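Aminopeptidase-like protein (Chaetomium thermophilum, PDB 5JM6) probably acts as a zinc-dependent aminopeptidase of the M18 family, removing residues from peptide N termini, and assembles into a dodecamer. Local coordinates at residues I356-I361 with G376-T381; S385-S390 with P464-A469; A82-L87 with A114-Q119. All blocks are in the same frame, centred on the assembly; numbering follows the deposited sequence.

From the N terminus, contact 3 closes first: its ends are 27 residues apart, and it joins 82-87 to 114-119 over the intervening strand 102-107, at one border of the large mixed sheet. Contact 1 follows, closing the short connection after helix 353-368 by bringing 376-381 back onto that helix. Contact 2 opens a few residues later and has the longest loop, from strand 386-394 to helix 466-470. The three are in series, so none nests or crosses another. Contacts 1 and 3 nevertheless touch, Ile-361 of the helix packing on Phe-115 of the sheet, while contacts 1 and 2 are linked by the short step from Thr-381 to Ser-385.

Contact 1. Residues I356-I361 with G376-T381; sequences ITIERI and GILGQT
Leu-378 is the residue through which 376-381 reaches the helix at 356-361, where it meets Glu-359 and Ile-358. The turn that delivers it starts at Gly-376, whose positive phi of 98° would press a CB against the carbonyl oxygen of the preceding residue, so glycine suits the place. Ile-377 contributes its backbone: its O accepts from Thr-381 OG1 at 2.9 Å and from Thr-381 N at 3.2 Å, the two donors arriving from opposite faces of the carbonyl plane. Its side chain meanwhile packs on Leu-362, one turn beyond Ile-358 on the helix.

At Leu-378 the side chain swings CG opposite the backbone N (chi1 -178°), sending its two methyl groups out to the helix. Leu-378 CD2 rests against the methylene CG of Glu-359 at 3.7 Å and lies 3.8 Å from OE2, the two side chains crossing at about a right angle. Leu-378 CD1 lies 4.3 Å from Ile-358 CG2, a looser apolar touch. The branched leucine thus serves two neighbours, while the extended glutamate offers it aliphatic carbon and keeps a polar end for this partly exposed place. Ile-358, buried, also packs on Ile-127 and Met-129 of the sheet.

Gly-379 again has positive phi, 107°, and lets the chain bend away from the helix. Thr-381 suits the turn because its hydroxyl bonds back to Ile-377; the backbone O of Thr-381 accepts a hydrogen bond from Ser-385 OG. Glu-359 also packs on Pro-375 of a third subunit, which places the contact near a subunit interface. The arrangement belongs to a beta-alpha-beta crossover: strand 330-336, helix 353-368 and strand 386-394, parallel to the first, in the mixed sheet of the M18 catalytic fold.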
# COMPACT_ATOMS: atom_id res chain seq x y z
N ILE A 356 12.55 -9.82 -54.69
CA ILE A 356 13.61 -9.82 -55.68
C ILE A 356 13.62 -11.13 -56.47
O ILE A 356 13.93 -11.14 -57.66
CB ILE A 356 15.01 -9.57 -55.05
CG1 ILE A 356 16.05 -9.29 -56.14
CG2 ILE A 356 15.45 -10.74 -54.17
CD1 ILE A 356 17.33 -8.67 -55.62
N THR A 357 13.24 -12.23 -55.82
CA THR A 357 13.14 -13.51 -56.49
C THR A 357 12.05 -13.48 -57.55
O THR A 357 12.25 -13.95 -58.67
CB THR A 357 12.85 -14.65 -55.50
OG1 THR A 357 14.00 -14.85 -54.66
CG2 THR A 357 12.54 -15.95 -56.24
N ILE A 358 10.90 -12.90 -57.20
CA ILE A 358 9.80 -12.79 -58.14
C ILE A 358 10.19 -11.92 -59.33
O ILE A 358 9.91 -12.27 -60.48
CB ILE A 358 8.54 -12.22 -57.45
CG1 ILE A 358 8.01 -13.25 -56.45
CG2 ILE A 358 7.47 -11.85 -58.48
CD1 ILE A 358 6.52 -13.20 -56.22
N GLU A 359 10.85 -10.80 -59.07
CA GLU A 359 11.29 -9.91 -60.14
C GLU A 359 12.25 -10.63 -61.08
O GLU A 359 12.14 -10.52 -62.30
CB GLU A 359 11.94 -8.65 -59.57
CG GLU A 359 10.98 -7.79 -58.75
CD GLU A 359 11.60 -6.49 -58.27
OE1 GLU A 359 12.66 -6.10 -58.81
OE2 GLU A 359 11.03 -5.86 -57.36
N ARG A 360 13.18 -11.39 -60.51
CA ARG A 360 14.12 -12.18 -61.30
C ARG A 360 13.41 -13.17 -62.22
O ARG A 360 13.78 -13.30 -63.39
CB ARG A 360 15.07 -12.94 -60.39
CG ARG A 360 16.23 -12.16 -59.85
CD ARG A 360 17.44 -13.05 -59.99
NE ARG A 360 18.33 -13.01 -58.84
CZ ARG A 360 19.50 -13.64 -58.81
NH1 ARG A 360 19.89 -14.34 -59.86
NH2 ARG A 360 20.26 -13.58 -57.73
N ILE A 361 12.43 -13.88 -61.68
CA ILE A 361 11.66 -14.84 -62.46
C ILE A 361 10.98 -14.14 -63.63
O ILE A 361 11.07 -14.58 -64.77
CB ILE A 361 10.59 -15.56 -61.61
CG1 ILE A 361 11.24 -16.29 -60.44
CG2 ILE A 361 9.80 -16.53 -62.47
CD1 ILE A 361 10.24 -16.73 -59.39
N GLY A 376 5.09 -2.38 -63.86
CA GLY A 376 3.92 -2.37 -64.71
C GLY A 376 3.86 -3.50 -65.72
O GLY A 376 2.85 -3.64 -66.40
N ILE A 377 4.96 -4.23 -65.93
CA ILE A 377 4.80 -5.65 -66.23
C ILE A 377 4.77 -6.35 -64.87
O ILE A 377 3.96 -7.25 -64.64
CB ILE A 377 5.90 -6.22 -67.17
CG1 ILE A 377 5.52 -7.65 -67.58
CG2 ILE A 377 7.27 -6.23 -66.54
CD1 ILE A 377 4.10 -7.78 -68.08
N LEU A 378 5.65 -5.90 -63.98
CA LEU A 378 5.54 -6.22 -62.56
C LEU A 378 4.49 -5.28 -61.99
O LEU A 378 4.62 -4.06 -62.08
CB LEU A 378 6.88 -6.05 -61.84
CG LEU A 378 6.88 -6.41 -60.35
CD1 LEU A 378 6.92 -7.92 -60.16
CD2 LEU A 378 8.03 -5.74 -59.62
N GLY A 379 3.48 -5.85 -61.36
CA GLY A 379 2.36 -5.10 -60.84
C GLY A 379 1.11 -5.31 -61.67
O GLY A 379 0.01 -5.28 -61.13
N GLN A 380 1.26 -5.62 -62.95
CA GLN A 380 0.20 -6.32 -63.66
C GLN A 380 0.22 -7.72 -63.09
O GLN A 380 -0.82 -8.32 -62.83
CB GLN A 380 0.41 -6.33 -65.18
CG GLN A 380 0.22 -4.99 -65.85
CD GLN A 380 0.26 -5.10 -67.37
OE1 GLN A 380 -0.54 -5.81 -67.97
NE2 GLN A 380 1.20 -4.39 -67.99
N THR A 381 1.43 -8.23 -62.88
CA THR A 381 1.63 -9.51 -62.24
C THR A 381 1.08 -9.50 -60.82
O THR A 381 0.28 -10.35 -60.45
CB THR A 381 3.12 -9.90 -62.20
OG1 THR A 381 3.65 -9.93 -63.53
CG2 THR A 381 3.30 -11.27 -61.56

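Contact 2. Residues S385-S390 with P464-A469; sequences SFLVSS and PMLSAA
Leu-387 and Leu-466 form the close-packed half of this contact. CD2 of Leu-387 comes to 3.9 Å from Leu-466 CB and 4.2 Å from its CD1, and the two side chains cross at about a right angle. The same methyl, Leu-387 CD2, lies 4.0 Å from Ser-467 N, so it sits over the first turn of helix 466-470. Leu-387 sends CG to the far side from its backbone N (chi1 169°), which carries CD2 off the strand and onto the helix. A leucine fits this buried place, where Met-129 and Val-472 also pack on it. Ser-467 is small and buried, and its OG is hydrogen-bonded to the O of Val-472.

Strand 386-394 is an interior strand of the mixed sheet of the zinc exopeptidase fold, between 127-133 and 473-481, and the short helix precedes 473-481 on one face of that sheet. The same strand leads to Asp-391, a zinc ligand; the side chains of Ser-389 and Asp-391 are about 6 Å apart.

Towards that end the packing changes character. Ser-389 OG stands 3.4 Å from Pro-464 CA and 3.6 Å from Pro-464 N, meeting the N-CA side of the proline, whose CB points away from the strand. A small serine lets the chain come this near, the CA atoms of Ser-389 and Pro-464 being 5.5 Å apart. Pro-464, partly exposed, borders the looser side: Met-465, at the N-cap position, is poorly ordered and turns from the strand to pack on Leu-344 of a second subunit.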
# COMPACT_ATOMS: atom_id res chain seq x y z
N SER A 385 -2.25 -11.46 -58.64
CA SER A 385 -1.78 -12.42 -57.66
C SER A 385 -2.63 -12.45 -56.39
O SER A 385 -3.53 -11.64 -56.21
CB SER A 385 -0.32 -12.12 -57.29
OG SER A 385 0.52 -12.26 -58.42
N PHE A 386 -2.32 -13.42 -55.53
CA PHE A 386 -2.91 -13.50 -54.20
C PHE A 386 -1.92 -14.17 -53.27
O PHE A 386 -1.29 -15.17 -53.63
CB PHE A 386 -4.23 -14.27 -54.25
CG PHE A 386 -5.04 -14.17 -52.99
CD1 PHE A 386 -4.78 -15.00 -51.91
CD2 PHE A 386 -6.06 -13.25 -52.88
CE1 PHE A 386 -5.52 -14.91 -50.75
CE2 PHE A 386 -6.81 -13.15 -51.72
CZ PHE A 386 -6.53 -13.99 -50.66
N LEU A 387 -1.80 -13.65 -52.05
CA LEU A 387 -0.84 -14.18 -51.08
C LEU A 387 -1.54 -14.71 -49.84
O LEU A 387 -2.17 -13.95 -49.11
CB LEU A 387 0.17 -13.11 -50.67
CG LEU A 387 1.03 -13.53 -49.47
CD1 LEU A 387 2.15 -14.47 -49.89
CD2 LEU A 387 1.56 -12.33 -48.69
N VAL A 388 -1.42 -16.01 -49.60
CA VAL A 388 -1.90 -16.56 -48.35
C VAL A 388 -0.73 -16.61 -47.38
O VAL A 388 0.20 -17.40 -47.53
CB VAL A 388 -2.51 -17.97 -48.53
CG1 VAL A 388 -2.85 -18.58 -47.19
CG2 VAL A 388 -3.74 -17.89 -49.42
N SER A 389 -0.78 -15.74 -46.37
CA SER A 389 0.24 -15.68 -45.33
C SER A 389 -0.22 -16.54 -44.17
O SER A 389 -1.19 -16.21 -43.49
CB SER A 389 0.48 -14.24 -44.88
OG SER A 389 1.25 -14.19 -43.70
N SER A 390 0.47 -17.66 -43.95
CA SER A 390 -0.05 -18.65 -43.02
C SER A 390 0.80 -18.85 -41.78
O SER A 390 1.92 -19.35 -41.84
CB SER A 390 -0.24 -19.99 -43.75
OG SER A 390 1.00 -20.58 -44.08
N PRO A 464 2.83 -11.23 -42.31
CA PRO A 464 1.62 -10.90 -43.07
C PRO A 464 1.82 -9.83 -44.15
O PRO A 464 0.95 -9.61 -44.99
CB PRO A 464 0.65 -10.38 -41.99
CG PRO A 464 1.51 -10.03 -40.82
CD PRO A 464 2.66 -10.97 -40.86
N MET A 465 2.93 -9.11 -44.04
CA MET A 465 3.14 -7.85 -44.75
C MET A 465 4.12 -7.84 -45.94
O MET A 465 4.67 -6.80 -46.29
CB MET A 465 3.44 -6.81 -43.70
CG MET A 465 2.22 -6.84 -42.75
SD MET A 465 2.28 -5.97 -41.19
CE MET A 465 3.67 -6.81 -40.44
N LEU A 466 4.42 -9.02 -46.47
CA LEU A 466 4.78 -9.10 -47.88
C LEU A 466 3.68 -8.43 -48.72
O LEU A 466 3.94 -7.93 -49.81
CB LEU A 466 4.96 -10.54 -48.32
CG LEU A 466 5.97 -11.30 -47.48
CD1 LEU A 466 5.47 -12.69 -47.21
CD2 LEU A 466 7.27 -11.35 -48.23
N SER A 467 2.45 -8.44 -48.20
CA SER A 467 1.31 -7.84 -48.87
C SER A 467 1.53 -6.36 -49.17
O SER A 467 1.15 -5.88 -50.24
CB SER A 467 0.04 -8.01 -48.02
OG SER A 467 -1.06 -7.35 -48.62
N ALA A 468 2.13 -5.63 -48.23
CA ALA A 468 2.40 -4.22 -48.44
C ALA A 468 3.58 -4.01 -49.39
O ALA A 468 3.57 -3.12 -50.23
CB ALA A 468 2.66 -3.52 -47.12
N ALA A 469 4.60 -4.86 -49.24
CA ALA A 469 5.81 -4.73 -50.04
C ALA A 469 5.55 -4.96 -51.53
O ALA A 469 6.17 -4.31 -52.38
CB ALA A 469 6.88 -5.69 -49.54

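Contact 3. Residues A82-L87 with A114-Q119; sequences AGYVEL and AFTVGQ
Tyr-84 reaches Phe-115 and Thr-116 along the length of its ring. Its CB points toward 114-119, and with CG opposite the carbonyl carbon (chi1 -76°) the ring extends in that direction. Tyr-84 CD2 comes to 4.2 Å from Phe-115 O, and Tyr-84 CE2 draws nearer, to 3.8 Å from Phe-115 O and 4.0 Å from Thr-116 CG2. Next, Tyr-84 CZ lies 3.9 Å and the phenol OH 3.2 Å from Thr-116 CG2. Thr-116 presents this methyl, rather than OG1, to the tyrosine.

Tyr-84 and Leu-87 flank the short strand 85-86, and 114-117 is the end of strand 111-117; the two strands do not pair directly. Strand 102-107 lies between them in the mixed sheet, parallel to the first and antiparallel to the second, so the side chains reach across it. Gly-83, in a Schellman motif at the end of helix 68-81, turns the chain into this edge strand; its positive phi suits glycine. Leu-318 and Leu-319 of helix 305-320 pack on Tyr-84. With an alanine here, the Thr-116 methyl and these two leucines would probably lose their common neighbour, leaving a gap between helix and sheet.

Leu-87 and Phe-115 work on the other face. The phenylalanine CB leads away from 82-87, but its chi1 of 62° sets CG between the backbone N and the carbonyl carbon and brings the far end of the ring back. Phe-115 CZ meets Leu-87 CD1 at 3.9 Å, the side chains crossing at about a right angle. Large apolar residues suit both positions, where Ile-330 and Leu-332 pack on Phe-115 and Leu-97 on Leu-87.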
# COMPACT_ATOMS: atom_id res chain seq x y z
N ALA A 82 11.70 -34.69 -56.45
CA ALA A 82 10.51 -34.46 -57.26
C ALA A 82 10.84 -33.78 -58.59
O ALA A 82 9.94 -33.50 -59.38
CB ALA A 82 9.49 -33.63 -56.48
N GLY A 83 12.12 -33.51 -58.82
CA GLY A 83 12.55 -32.95 -60.08
C GLY A 83 12.62 -31.43 -60.15
O GLY A 83 12.55 -30.85 -61.23
N TYR A 84 12.76 -30.78 -58.99
CA TYR A 84 12.94 -29.33 -58.96
C TYR A 84 14.39 -28.96 -59.23
O TYR A 84 15.31 -29.69 -58.85
CB TYR A 84 12.48 -28.75 -57.62
CG TYR A 84 10.98 -28.64 -57.45
CD1 TYR A 84 10.18 -29.78 -57.42
CD2 TYR A 84 10.36 -27.41 -57.30
CE1 TYR A 84 8.81 -29.69 -57.25
CE2 TYR A 84 8.99 -27.30 -57.13
CZ TYR A 84 8.22 -28.45 -57.11
OH TYR A 84 6.86 -28.35 -56.95
N VAL A 85 14.59 -27.83 -59.89
CA VAL A 85 15.92 -27.33 -60.22
C VAL A 85 16.26 -26.15 -59.31
O VAL A 85 15.45 -25.25 -59.14
CB VAL A 85 16.00 -26.90 -61.70
CG1 VAL A 85 17.32 -26.20 -61.98
CG2 VAL A 85 15.81 -28.10 -62.61
N GLU A 86 17.46 -26.17 -58.73
CA GLU A 86 17.88 -25.10 -57.83
C GLU A 86 18.41 -23.90 -58.61
O GLU A 86 19.22 -24.05 -59.52
CB GLU A 86 18.95 -25.59 -56.86
CG GLU A 86 19.53 -24.49 -55.99
CD GLU A 86 20.42 -25.01 -54.88
OE1 GLU A 86 20.78 -24.22 -53.98
OE2 GLU A 86 20.77 -26.21 -54.90
N LEU A 87 17.96 -22.70 -58.24
CA LEU A 87 18.48 -21.49 -58.86
C LEU A 87 19.39 -20.74 -57.89
O LEU A 87 18.91 -20.04 -56.99
CB LEU A 87 17.32 -20.59 -59.30
CG LEU A 87 16.37 -21.21 -60.33
CD1 LEU A 87 15.11 -20.37 -60.49
CD2 LEU A 87 17.07 -21.38 -61.66
N ALA A 114 10.13 -22.12 -53.21
CA ALA A 114 9.94 -23.10 -54.28
C ALA A 114 8.71 -22.74 -55.11
O ALA A 114 7.71 -22.27 -54.57
CB ALA A 114 9.79 -24.50 -53.70
N PHE A 115 8.80 -22.95 -56.42
CA PHE A 115 7.69 -22.60 -57.29
C PHE A 115 7.63 -23.44 -58.56
O PHE A 115 8.64 -23.99 -59.01
CB PHE A 115 7.75 -21.11 -57.66
CG PHE A 115 8.99 -20.72 -58.42
CD1 PHE A 115 10.17 -20.45 -57.75
CD2 PHE A 115 8.97 -20.60 -59.80
CE1 PHE A 115 11.31 -20.08 -58.44
CE2 PHE A 115 10.10 -20.23 -60.50
CZ PHE A 115 11.28 -19.97 -59.82
N THR A 116 6.43 -23.56 -59.12
CA THR A 116 6.23 -24.19 -60.42
C THR A 116 5.62 -23.19 -61.39
O THR A 116 4.73 -22.42 -61.03
CB THR A 116 5.32 -25.42 -60.34
OG1 THR A 116 3.96 -25.00 -60.15
CG2 THR A 116 5.73 -26.33 -59.20
N VAL A 117 6.11 -23.21 -62.62
CA VAL A 117 5.62 -22.31 -63.66
C VAL A 117 4.60 -23.05 -64.53
O VAL A 117 4.92 -24.08 -65.11
CB VAL A 117 6.78 -21.80 -64.54
CG1 VAL A 117 6.29 -20.70 -65.48
CG2 VAL A 117 7.92 -21.30 -63.67
N GLY A 118 3.38 -22.53 -64.60
CA GLY A 118 2.35 -23.16 -65.41
C GLY A 118 2.74 -23.22 -66.87
O GLY A 118 3.46 -22.36 -67.37
N GLN A 119 2.26 -24.25 -67.58
CA GLN A 119 2.59 -24.42 -68.99
C GLN A 119 1.98 -23.34 -69.86
O GLN A 119 2.45 -23.08 -70.97
CB GLN A 119 2.13 -25.79 -69.49
CG GLN A 119 2.78 -26.97 -68.81
CD GLN A 119 2.11 -28.28 -69.19
OE1 GLN A 119 1.85 -28.53 -70.37
NE2 GLN A 119 1.82 -29.10 -68.20